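Local atomic coordinates of phosphate-binding protein (Unidentified prokaryotic organism, PDB entry 3W9V), a protein that binds inorganic phosphate and belongs to the PstS family of phosphate-transport proteins. Residues S88-V93 with A338-P343; V137-E142 with A185-G190; K322-S327 with A348-S353. The protein carries 1 engineered substitution. One frame throughout, in Å; residues are numbered along the deposited sequence.

Contact 1. Residues S88-V93 with A338-P343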
ATOM      1  N   SER A  88       3.880  -7.942   1.107  1.00  5.81           N
ATOM      2  CA  SER A  88       4.607  -8.189  -0.119  1.00  6.20           C
ATOM      3  C   SER A  88       5.888  -7.358  -0.135  1.00  5.55           C
ATOM      4  O   SER A  88       6.996  -7.894  -0.262  1.00  6.75           O
ATOM      5  CB  SER A  88       3.726  -7.797  -1.303  1.00  6.19           C
ATOM      6  OG  SER A  88       4.440  -7.992  -2.510  1.00  6.15           O
ATOM      7  N   VAL A  89       5.723  -6.039  -0.044  1.00  6.07           N
ATOM      8  CA  VAL A  89       6.837  -5.099   0.045  1.00  6.35           C
ATOM      9  C   VAL A  89       6.412  -3.954   0.959  1.00  5.97           C
ATOM     10  O   VAL A  89       5.227  -3.800   1.270  1.00  6.37           O
ATOM     11  CB  VAL A  89       7.254  -4.516  -1.343  1.00  7.22           C
ATOM     12  CG1 VAL A  89       7.557  -5.629  -2.339  1.00  7.70           C
ATOM     13  CG2 VAL A  89       6.184  -3.605  -1.898  1.00  7.49           C
ATOM     14  N   ALA A  90       7.384  -3.156   1.391  1.00  6.75           N
ATOM     15  CA  ALA A  90       7.083  -1.930   2.108  1.00  6.79           C
ATOM     16  C   ALA A  90       7.179  -0.750   1.160  1.00  6.39           C
ATOM     17  O   ALA A  90       7.808  -0.830   0.094  1.00  7.23           O
ATOM     18  CB  ALA A  90       8.005  -1.757   3.299  1.00  8.27           C
ATOM     19  N   THR A  91       6.537   0.347   1.549  1.00  7.68           N
ATOM     20  CA  THR A  91       6.431   1.494   0.675  1.00  7.46           C
ATOM     21  C   THR A  91       6.310   2.793   1.452  1.00  7.47           C
ATOM     22  O   THR A  91       5.770   2.836   2.560  1.00  7.67           O
ATOM     23  CB  THR A  91       5.206   1.345  -0.277  1.00  7.36           C
ATOM     24  OG1 THR A  91       5.230   2.371  -1.275  1.00  7.78           O
ATOM     25  CG2 THR A  91       3.883   1.398   0.484  1.00  8.68           C
ATOM     26  N   SER A  92       6.811   3.860   0.850  1.00  7.36           N
ATOM     27  CA  SER A  92       6.466   5.202   1.289  1.00  7.69           C
ATOM     28  C   SER A  92       5.167   5.614   0.610  1.00  7.25           C
ATOM     29  O   SER A  92       4.697   4.949  -0.323  1.00  7.70           O
ATOM     30  CB  SER A  92       7.576   6.182   0.911  1.00  8.88           C
ATOM     31  OG  SER A  92       7.825   6.145  -0.489  1.00  9.39           O
ATOM     32  N   VAL A  93       4.572   6.698   1.094  1.00  7.51           N
ATOM     33  CA  VAL A  93       3.504   7.361   0.368  1.00  8.12           C
ATOM     34  C   VAL A  93       4.023   8.736  -0.030  1.00  6.89           C
ATOM     35  O   VAL A  93       4.303   9.564   0.839  1.00  7.91           O
ATOM     36  CB  VAL A  93       2.232   7.503   1.213  1.00  8.06           C
ATOM     37  CG1 VAL A  93       1.149   8.244   0.424  1.00  8.63           C
ATOM     38  CG2 VAL A  93       1.740   6.141   1.672  1.00  9.77           C
ATOM     39  N   ALA A 338      10.798   1.436  -6.776  1.00  8.11           N
ATOM     40  CA  ALA A 338      10.661   2.433  -5.708  1.00  8.67           C
ATOM     41  C   ALA A 338      10.133   1.890  -4.388  1.00  7.45           C
ATOM     42  O   ALA A 338       9.672   2.658  -3.550  1.00  8.45           O
ATOM     43  CB  ALA A 338       9.821   3.640  -6.169  1.00 11.13           C
ATOM     44  N   PHE A 339      10.225   0.578  -4.194  1.00  7.71           N
ATOM     45  CA  PHE A 339       9.735  -0.054  -2.975  1.00  7.18           C
ATOM     46  C   PHE A 339      10.879  -0.573  -2.110  1.00  6.58           C
ATOM     47  O   PHE A 339      12.046  -0.562  -2.515  1.00  7.93           O
ATOM     48  CB  PHE A 339       8.735  -1.161  -3.313  1.00  7.36           C
ATOM     49  CG  PHE A 339       7.527  -0.669  -4.059  1.00  6.73           C
ATOM     50  CD1 PHE A 339       6.680   0.270  -3.490  1.00  7.26           C
ATOM     51  CD2 PHE A 339       7.229  -1.150  -5.322  1.00  7.70           C
ATOM     52  CE1 PHE A 339       5.567   0.726  -4.175  1.00  7.87           C
ATOM     53  CE2 PHE A 339       6.115  -0.705  -6.006  1.00  7.78           C
ATOM     54  CZ  PHE A 339       5.286   0.237  -5.429  1.00  7.67           C
ATOM     55  N   VAL A 340      10.522  -1.002  -0.903  1.00  7.85           N
ATOM     56  CA  VAL A 340      11.476  -1.523   0.070  1.00  8.02           C
ATOM     57  C   VAL A 340      11.253  -3.019   0.243  1.00  7.29           C
ATOM     58  O   VAL A 340      10.151  -3.446   0.584  1.00  7.41           O
ATOM     59  CB  VAL A 340      11.306  -0.825   1.437  1.00  9.45           C
ATOM     60  CG1 VAL A 340      12.173  -1.494   2.501  1.00 10.20           C
ATOM     61  CG2 VAL A 340      11.639   0.655   1.324  1.00 13.42           C
ATOM     62  N   PRO A 341      12.295  -3.827  -0.001  1.00  6.86           N
ATOM     63  CA  PRO A 341      12.146  -5.263   0.250  1.00  7.53           C
ATOM     64  C   PRO A 341      11.809  -5.561   1.709  1.00  6.97           C
ATOM     65  O   PRO A 341      12.133  -4.771   2.608  1.00  8.00           O
ATOM     66  CB  PRO A 341      13.528  -5.824  -0.104  1.00  8.14           C
ATOM     67  CG  PRO A 341      14.071  -4.854  -1.100  1.00  9.04           C
ATOM     68  CD  PRO A 341      13.592  -3.509  -0.621  1.00  7.61           C
ATOM     69  N   LEU A 342      11.147  -6.683   1.954  1.00  7.14           N
ATOM     70  CA  LEU A 342      10.942  -7.104   3.331  0.80  5.67           C
ATOM     71  C   LEU A 342      12.281  -7.480   3.950  1.00  6.77           C
ATOM     72  O   LEU A 342      13.145  -8.053   3.284  1.00  6.31           O
ATOM     73  CB  LEU A 342      10.004  -8.300   3.416  1.00  7.55           C
ATOM     74  CG  LEU A 342       8.610  -8.088   2.843  1.00  7.26           C
ATOM     75  CD1 LEU A 342       7.769  -9.307   3.152  1.00 10.21           C
ATOM     76  CD2 LEU A 342       7.957  -6.821   3.387  1.00  8.63           C
ATOM     77  N   PRO A 343      12.469  -7.156   5.232  1.00  6.77           N
ATOM     78  CA  PRO A 343      13.675  -7.601   5.935  1.00  7.43           C
ATOM     79  C   PRO A 343      13.791  -9.125   5.958  1.00  6.76           C
ATOM     80  O   PRO A 343      12.789  -9.846   5.844  1.00  6.62           O
ATOM     81  CB  PRO A 343      13.471  -7.065   7.351  1.00  9.05           C
ATOM     82  CG  PRO A 343      12.532  -5.917   7.196  1.00 10.99           C
ATOM     83  CD  PRO A 343      11.615  -6.303   6.073  1.00  8.26           C
TER
HETATM   84  O   HOH W   1       9.192   3.486  -0.930  1.00 12.24           O
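Ala90 and Val340 are joined backbone to backbone by two hydrogen bonds. Ala90 N donates to Val340 O at 2.9 Å. Val340 N returns a bond of the same length to Ala90 O. Together they make a single antiparallel bridge, a hydrogen-bonded pair. The CB atoms of the two residues touch at 3.9 Å. Phe339 packs beside this bridge. Its CB meets Val89 CG2 at 3.8 Å. Its ring has Thr91 OG1 at one edge, in plane, 3.4 Å from CE1. CG of Phe339 is anti to its carbonyl carbon (chi1 -60°), which lays the ring alongside Thr91, pointing the same way. Thr91 OG1 donates to Ser92 O in the carbonyl plane, on a lone pair, and this bond helps to fix the hydroxyl. A leucine in place of Phe339 would probably take away the ring edge beside Thr91 OG1 and CB and leave a gap there. Strand 83-92 is an outermost strand of a mixed sheet, so the loop 338-343 adds a one-bridge extension to that sheet. On the other flank Leu342 CG reaches Ser88 O at 3.5 Å. Water 1 accepts from Ser92 N and donates to Ala338 O. Further out, Ser88 and Val89 both face Thr299 in a classic beta bulge, and Ser88 OG is hydrogen-bonded to Tyr14 and His323. Ala338, with positive phi, is the C-prime residue of the Schellman motif that ends helix 331-336. Phe339, the next residue, begins the segment that pairs with the strand.

Contact 2. Residues V137-E142 with A185-G190; sequences VVYRAE and AVAATG. With PO4 (phosphate ion), chain C.
Tyr139 lies over Ala187, whose CB is 3.5 Å from Tyr139 CZ. Ala187 CA sits over the centre of the same ring face. Ala185 CB is at the ring edge, and Ala141 CB meets Ala187 CB at 3.8 Å. CG of Tyr139 stands between its backbone N and carbonyl carbon (chi1 63°), which brings the ring over the neighbouring strand. Tyr139 OH reaches Ala185 O through water 2. Val138 and Val186 point to the other side of the sheet. Strands 137-140 and 186-188 are parallel neighbours. Val186 N bonds to Val137 O, Tyr139 N to Val186 O, Ala188 N to Tyr139 O and Ala141 N to Ala188 O. At the polar end Arg140 grips Glu142 side-on, with NE to OE1 at 3.1 Å and NH2 to OE2 at 2.8 Å. Glu142 OE2 also accepts from Gly190 N at 2.9 Å, from the opposite face. Held from both faces, the carboxylate is probably fixed and in turn orients the guanidinium. Arg140 NH2 bonds phosphate O1 at 2.8 Å, and NH1 bonds O2. Ser32, Thr8, Thr146, Ser144, Gly145 and Leu9 also hydrogen-bond the phosphate. The contact thus brings one arginine to the phosphate site from the C-terminal end of a parallel strand, consistent with the periplasmic-binding-protein fold of PstS.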
ATOM      1  N   VAL A 137      -6.516  19.770  -4.188  1.00  8.38           N
ATOM      2  CA  VAL A 137      -6.248  18.388  -3.813  1.00  8.59           C
ATOM      3  C   VAL A 137      -6.874  17.412  -4.806  1.00  7.65           C
ATOM      4  O   VAL A 137      -8.043  17.552  -5.176  1.00  9.70           O
ATOM      5  CB  VAL A 137      -6.763  18.100  -2.381  1.00  8.71           C
ATOM      6  CG1 VAL A 137      -6.749  16.611  -2.084  1.00  9.61           C
ATOM      7  CG2 VAL A 137      -5.927  18.862  -1.359  1.00  9.70           C
ATOM      8  N   VAL A 138      -6.083  16.437  -5.246  1.00  8.12           N
ATOM      9  CA  VAL A 138      -6.583  15.320  -6.034  1.00  7.59           C
ATOM     10  C   VAL A 138      -6.562  14.094  -5.133  1.00  6.77           C
ATOM     11  O   VAL A 138      -5.593  13.872  -4.404  1.00  8.48           O
ATOM     12  CB  VAL A 138      -5.713  15.067  -7.281  1.00  8.27           C
ATOM     13  CG1 VAL A 138      -6.348  14.003  -8.165  1.00  8.72           C
ATOM     14  CG2 VAL A 138      -5.509  16.360  -8.060  1.00  9.53           C
ATOM     15  N   TYR A 139      -7.629  13.307  -5.161  1.00  6.77           N
ATOM     16  CA  TYR A 139      -7.718  12.137  -4.300  1.00  6.47           C
ATOM     17  C   TYR A 139      -8.330  10.962  -5.064  1.00  6.86           C
ATOM     18  O   TYR A 139      -8.881  11.129  -6.161  1.00  7.25           O
ATOM     19  CB  TYR A 139      -8.526  12.454  -3.024  1.00  7.28           C
ATOM     20  CG  TYR A 139      -9.963  12.829  -3.304  1.00  7.29           C
ATOM     21  CD1 TYR A 139     -10.962  11.868  -3.277  1.00  7.84           C
ATOM     22  CD2 TYR A 139     -10.320  14.141  -3.616  1.00  7.58           C
ATOM     23  CE1 TYR A 139     -12.277  12.192  -3.550  1.00  7.73           C
ATOM     24  CE2 TYR A 139     -11.642  14.474  -3.898  1.00  8.58           C
ATOM     25  CZ  TYR A 139     -12.614  13.488  -3.863  1.00  7.13           C
ATOM     26  OH  TYR A 139     -13.940  13.777  -4.135  1.00  8.25           O
ATOM     27  N   ARG A 140      -8.231   9.771  -4.486  1.00  6.49           N
ATOM     28  CA  ARG A 140      -8.787   8.578  -5.118  1.00  6.88           C
ATOM     29  C   ARG A 140     -10.289   8.483  -4.881  1.00  6.71           C
ATOM     30  O   ARG A 140     -10.749   8.515  -3.739  1.00  6.83           O
ATOM     31  CB  ARG A 140      -8.090   7.323  -4.598  1.00  6.76           C
ATOM     32  CG  ARG A 140      -6.655   7.206  -5.075  1.00  6.83           C
ATOM     33  CD  ARG A 140      -6.563   6.709  -6.522  1.00  7.01           C
ATOM     34  NE  ARG A 140      -6.986   5.318  -6.604  1.00  7.03           N
ATOM     35  CZ  ARG A 140      -6.232   4.277  -6.259  1.00  6.52           C
ATOM     36  NH1 ARG A 140      -4.973   4.432  -5.862  1.00  6.22           N
ATOM     37  NH2 ARG A 140      -6.755   3.065  -6.329  1.00  6.69           N
ATOM     38  N   ALA A 141     -11.041   8.360  -5.971  1.00  6.74           N
ATOM     39  CA  ALA A 141     -12.491   8.276  -5.910  1.00  7.31           C
ATOM     40  C   ALA A 141     -12.951   6.995  -5.238  1.00  7.08           C
ATOM     41  O   ALA A 141     -13.953   6.988  -4.530  1.00  8.00           O
ATOM     42  CB  ALA A 141     -13.066   8.349  -7.319  1.00  9.78           C
ATOM     43  N   GLU A 142     -12.227   5.913  -5.502  1.00  7.52           N
ATOM     44  CA  GLU A 142     -12.671   4.571  -5.152  1.00  7.22           C
ATOM     45  C   GLU A 142     -11.956   4.014  -3.920  1.00  6.69           C
ATOM     46  O   GLU A 142     -11.037   4.644  -3.382  1.00  7.36           O
ATOM     47  CB  GLU A 142     -12.509   3.630  -6.361  1.00  8.60           C
ATOM     48  CG  GLU A 142     -11.111   3.019  -6.589  1.00  8.78           C
ATOM     49  CD  GLU A 142     -10.048   3.965  -7.165  1.00  9.72           C
ATOM     50  OE1 GLU A 142     -10.100   5.192  -6.949  1.00 12.21           O
ATOM     51  OE2 GLU A 142      -9.111   3.464  -7.816  1.00  8.93           O
ATOM     52  N   ALA A 185     -11.730  20.143  -4.875  1.00 12.02           N
ATOM     53  CA  ALA A 185     -10.967  18.898  -4.833  1.00 10.80           C
ATOM     54  C   ALA A 185     -11.454  17.959  -5.936  1.00 11.12           C
ATOM     55  O   ALA A 185     -12.652  17.902  -6.218  1.00 12.92           O
ATOM     56  CB  ALA A 185     -11.092  18.243  -3.474  1.00 11.80           C
ATOM     57  N   VAL A 186     -10.523  17.237  -6.551  1.00  9.62           N
ATOM     58  CA  VAL A 186     -10.804  16.400  -7.715  1.00  9.76           C
ATOM     59  C   VAL A 186     -10.617  14.922  -7.386  1.00  7.52           C
ATOM     60  O   VAL A 186      -9.571  14.533  -6.871  1.00  9.52           O
ATOM     61  CB  VAL A 186      -9.849  16.759  -8.877  1.00 13.49           C
ATOM     62  CG1 VAL A 186     -10.021  15.799 -10.052  1.00 13.82           C
ATOM     63  CG2 VAL A 186     -10.062  18.204  -9.312  1.00 16.19           C
ATOM     64  N   ALA A 187     -11.622  14.107  -7.697  1.00  8.13           N
ATOM     65  CA  ALA A 187     -11.527  12.654  -7.546  1.00  8.27           C
ATOM     66  C   ALA A 187     -11.125  11.998  -8.862  1.00  8.91           C
ATOM     67  O   ALA A 187     -11.627  12.372  -9.925  1.00  9.84           O
ATOM     68  CB  ALA A 187     -12.850  12.088  -7.085  1.00  9.75           C
ATOM     69  N   ALA A 188     -10.239  11.008  -8.790  1.00  7.70           N
ATOM     70  CA  ALA A 188      -9.875  10.224  -9.966  1.00  7.56           C
ATOM     71  C   ALA A 188      -9.708   8.760  -9.583  1.00  7.20           C
ATOM     72  O   ALA A 188      -9.546   8.428  -8.411  1.00  8.73           O
ATOM     73  CB  ALA A 188      -8.596  10.767 -10.597  1.00 10.12           C
ATOM     74  N   THR A 189      -9.739   7.886 -10.586  1.00  8.60           N
ATOM     75  CA  THR A 189      -9.713   6.443 -10.360  1.00  9.74           C
ATOM     76  C   THR A 189      -8.344   5.847 -10.710  1.00  8.18           C
ATOM     77  O   THR A 189      -7.793   6.109 -11.778  1.00  9.31           O
ATOM     78  CB  THR A 189     -10.856   5.735 -11.147  1.00 12.27           C
ATOM     79  OG1 THR A 189     -12.126   6.103 -10.587  1.00 13.48           O
ATOM     80  CG2 THR A 189     -10.719   4.218 -11.102  1.00 11.78           C
ATOM     81  N   GLY A 190      -7.805   5.057  -9.786  1.00  7.60           N
ATOM     82  CA  GLY A 190      -6.515   4.414  -9.952  1.00  7.39           C
ATOM     83  C   GLY A 190      -5.344   5.338  -9.682  1.00  6.89           C
ATOM     84  O   GLY A 190      -5.459   6.565  -9.771  1.00  7.59           O
TER
HETATM   85  P   PO4 C 401      -4.610   0.978  -4.454  1.00  5.25           P
HETATM   86  O1  PO4 C 401      -4.948   1.005  -5.935  1.00  5.33           O
HETATM   87  O2  PO4 C 401      -4.507   2.391  -3.893  1.00  5.56           O
HETATM   88  O3  PO4 C 401      -5.646   0.176  -3.675  1.00  5.51           O
HETATM   89  O4  PO4 C 401      -3.251   0.300  -4.333  1.00  5.95           O
HETATM   90  O   HOH W   2     -14.668  16.231  -4.917  1.00 12.79           O

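Contact 3. Residues K322-S327 with A348-S353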
ATOM      1  N   LYS A 322      10.413 -17.619  -4.527  1.00  6.74           N
ATOM      2  CA  LYS A 322      11.121 -16.490  -5.105  1.00  6.31           C
ATOM      3  C   LYS A 322      10.898 -15.196  -4.310  1.00  5.85           C
ATOM      4  O   LYS A 322      11.849 -14.546  -3.883  1.00  6.35           O
ATOM      5  CB  LYS A 322      10.723 -16.278  -6.567  1.00  7.01           C
ATOM      6  CG  LYS A 322      11.517 -15.155  -7.210  1.00  6.88           C
ATOM      7  CD  LYS A 322      11.317 -15.055  -8.710  1.00  8.17           C
ATOM      8  CE  LYS A 322      12.423 -14.206  -9.334  1.00  8.90           C
ATOM      9  NZ  LYS A 322      12.265 -14.098 -10.812  1.00 12.86           N
ATOM     10  N   HIS A 323       9.638 -14.821  -4.119  1.00  5.98           N
ATOM     11  CA  HIS A 323       9.313 -13.522  -3.536  1.00  5.76           C
ATOM     12  C   HIS A 323       9.818 -13.383  -2.102  1.00  5.06           C
ATOM     13  O   HIS A 323      10.109 -12.278  -1.644  1.00  5.99           O
ATOM     14  CB  HIS A 323       7.802 -13.300  -3.595  1.00  6.26           C
ATOM     15  CG  HIS A 323       7.395 -11.862  -3.582  1.00  5.86           C
ATOM     16  ND1 HIS A 323       7.832 -10.957  -4.526  1.00  6.20           N
ATOM     17  CD2 HIS A 323       6.547 -11.185  -2.768  1.00  6.85           C
ATOM     18  CE1 HIS A 323       7.280  -9.779  -4.281  1.00  7.01           C
ATOM     19  NE2 HIS A 323       6.497  -9.891  -3.222  1.00  6.39           N
ATOM     20  N   TYR A 324       9.906 -14.507  -1.396  1.00  5.42           N
ATOM     21  CA  TYR A 324      10.388 -14.526  -0.010  1.00  5.42           C
ATOM     22  C   TYR A 324      11.708 -15.286   0.146  1.00  5.84           C
ATOM     23  O   TYR A 324      12.074 -15.686   1.253  1.00  6.19           O
ATOM     24  CB  TYR A 324       9.301 -15.093   0.925  1.00  5.76           C
ATOM     25  CG  TYR A 324       8.035 -14.279   0.824  1.00  5.52           C
ATOM     26  CD1 TYR A 324       7.914 -13.058   1.483  1.00  6.18           C
ATOM     27  CD2 TYR A 324       6.987 -14.689   0.012  1.00  5.63           C
ATOM     28  CE1 TYR A 324       6.769 -12.282   1.356  1.00  6.46           C
ATOM     29  CE2 TYR A 324       5.839 -13.925  -0.121  1.00  6.52           C
ATOM     30  CZ  TYR A 324       5.741 -12.721   0.549  1.00  5.88           C
ATOM     31  OH  TYR A 324       4.603 -11.971   0.388  1.00  6.37           O
ATOM     32  N   GLY A 325      12.438 -15.470  -0.951  1.00  5.70           N
ATOM     33  CA  GLY A 325      13.692 -16.198  -0.893  1.00  5.94           C
ATOM     34  C   GLY A 325      14.830 -15.423  -0.256  1.00  5.83           C
ATOM     35  O   GLY A 325      14.910 -14.202  -0.374  1.00  6.26           O
ATOM     36  N   THR A 326      15.739 -16.138   0.400  1.00  5.24           N
ATOM     37  CA  THR A 326      16.970 -15.536   0.883  1.00  5.89           C
ATOM     38  C   THR A 326      17.773 -15.000  -0.298  1.00  6.81           C
ATOM     39  O   THR A 326      18.342 -13.905  -0.233  1.00  6.90           O
ATOM     40  CB  THR A 326      17.806 -16.556   1.655  1.00  6.42           C
ATOM     41  OG1 THR A 326      16.968 -17.191   2.624  1.00  6.79           O
ATOM     42  CG2 THR A 326      18.989 -15.888   2.344  1.00  6.74           C
ATOM     43  N   SER A 327      17.810 -15.775  -1.377  1.00  5.92           N
ATOM     44  CA  SER A 327      18.438 -15.349  -2.621  1.00  6.71           C
ATOM     45  C   SER A 327      17.538 -15.759  -3.785  1.00  6.65           C
ATOM     46  O   SER A 327      16.450 -16.314  -3.577  1.00  6.84           O
ATOM     47  CB  SER A 327      19.830 -15.961  -2.754  1.00  6.85           C
ATOM     48  OG  SER A 327      19.751 -17.372  -2.838  1.00  6.90           O
ATOM     49  N   ALA A 348      11.922 -14.888   6.321  1.00  6.27           N
ATOM     50  CA  ALA A 348      12.048 -16.175   6.989  1.00  6.89           C
ATOM     51  C   ALA A 348      10.752 -16.584   7.670  1.00  6.63           C
ATOM     52  O   ALA A 348      10.368 -17.754   7.638  1.00  7.33           O
ATOM     53  CB  ALA A 348      13.201 -16.164   7.988  1.00  7.96           C
ATOM     54  N   ALA A 349      10.077 -15.619   8.289  1.00  6.84           N
ATOM     55  CA  ALA A 349       8.813 -15.900   8.960  1.00  6.42           C
ATOM     56  C   ALA A 349       7.737 -16.341   7.972  1.00  6.32           C
ATOM     57  O   ALA A 349       7.009 -17.306   8.219  1.00  6.78           O
ATOM     58  CB  ALA A 349       8.343 -14.684   9.752  1.00  7.61           C
ATOM     59  N   VAL A 350       7.635 -15.618   6.859  1.00  6.22           N
ATOM     60  CA  VAL A 350       6.681 -15.977   5.815  1.00  6.22           C
ATOM     61  C   VAL A 350       6.963 -17.394   5.313  1.00  6.20           C
ATOM     62  O   VAL A 350       6.049 -18.207   5.199  1.00  6.76           O
ATOM     63  CB  VAL A 350       6.687 -14.964   4.646  1.00  5.94           C
ATOM     64  CG1 VAL A 350       5.846 -15.478   3.475  1.00  6.43           C
ATOM     65  CG2 VAL A 350       6.160 -13.611   5.120  1.00  7.08           C
ATOM     66  N   ARG A 351       8.227 -17.704   5.037  1.00  5.81           N
ATOM     67  CA  ARG A 351       8.556 -19.048   4.562  1.00  6.61           C
ATOM     68  C   ARG A 351       8.212 -20.115   5.601  1.00  6.59           C
ATOM     69  O   ARG A 351       7.675 -21.176   5.259  1.00  7.09           O
ATOM     70  CB  ARG A 351      10.037 -19.170   4.178  1.00  6.87           C
ATOM     71  CG  ARG A 351      10.489 -18.288   3.024  1.00  6.62           C
ATOM     72  CD  ARG A 351      11.861 -18.723   2.488  1.00  6.99           C
ATOM     73  NE  ARG A 351      12.871 -18.840   3.538  1.00  8.50           N
ATOM     74  CZ  ARG A 351      13.651 -17.848   3.947  1.00  7.29           C
ATOM     75  NH1 ARG A 351      14.531 -18.057   4.918  1.00 10.10           N
ATOM     76  NH2 ARG A 351      13.563 -16.648   3.394  1.00  7.77           N
ATOM     77  N   ALA A 352       8.524 -19.838   6.863  1.00  6.39           N
ATOM     78  CA  ALA A 352       8.360 -20.847   7.896  1.00  6.98           C
ATOM     79  C   ALA A 352       6.902 -21.240   8.114  1.00  7.24           C
ATOM     80  O   ALA A 352       6.617 -22.395   8.437  1.00  9.05           O
ATOM     81  CB  ALA A 352       8.997 -20.394   9.199  1.00  8.19           C
ATOM     82  N   SER A 353       5.976 -20.295   7.948  1.00  6.92           N
ATOM     83  CA  SER A 353       4.554 -20.611   8.063  1.00  7.58           C
ATOM     84  C   SER A 353       3.964 -21.143   6.761  1.00  6.80           C
ATOM     85  O   SER A 353       3.229 -22.136   6.768  1.00  8.22           O
ATOM     86  CB  SER A 353       3.747 -19.385   8.514  1.00  7.04           C
ATOM     87  OG  SER A 353       3.895 -19.137   9.903  1.00  7.52           O
TER
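Tyr324, the first residue to leave helical geometry after helix 310-323, comes nearest to Arg351 of helix 344-354, with their CA atoms 6.7 Å apart. Val350 CG1 lies over the face of the Tyr324 ring. It is 3.6 Å from the centroid and 8° off the ring normal, a CH-pi contact. CG1 is anti to the backbone N of Val350 (chi1 171°). That torsion sets this methyl over the ring centre, while CG2 touches the rim at Tyr324 CE1. Arg351 passes beside the tyrosine, its CG 4.0 Å from Tyr324 CB. Its chain bends at chi3 and brings NH2 to Tyr324 O at 2.8 Å. The bond runs almost straight out from the carbonyl, and the oxygen lies in the guanidinium plane. The arginine thus ties the exit of one C-terminal helix to the side of the next but one, with helix 331-336 between them in the chain. Thr326 OG1 lies over one guanidinium face, 3.5 Å from Arg351 NH1, but the angle is poor for a hydrogen bond. The two side chains cross at about a right angle. Gly325 N bonds back to Lys322 O within the turn. At the far end of the ring, Tyr324 OH is hydrogen-bonded to Pro87 O. Phe320 also meets the tyrosine ring.

In the fold
From the N terminus, strand 83-92 opens contact 1, which closes only when the chain returns at 338-343. Contact 2 opens and closes within that span. It joins strands 136-140 and 186-188 of the three-stranded parallel sheet. Contact 3 opens at 322-327, before contact 1 closes, and ends at 348-353, so these two cross. They also touch, where Leu342 packs on Tyr324. Together they tie the edge of the five-strand mixed sheet to the C-terminal helices. Contact 2 stands apart, its centre about 36 Å from that of contact 3, on the opposite side of the chain's centre.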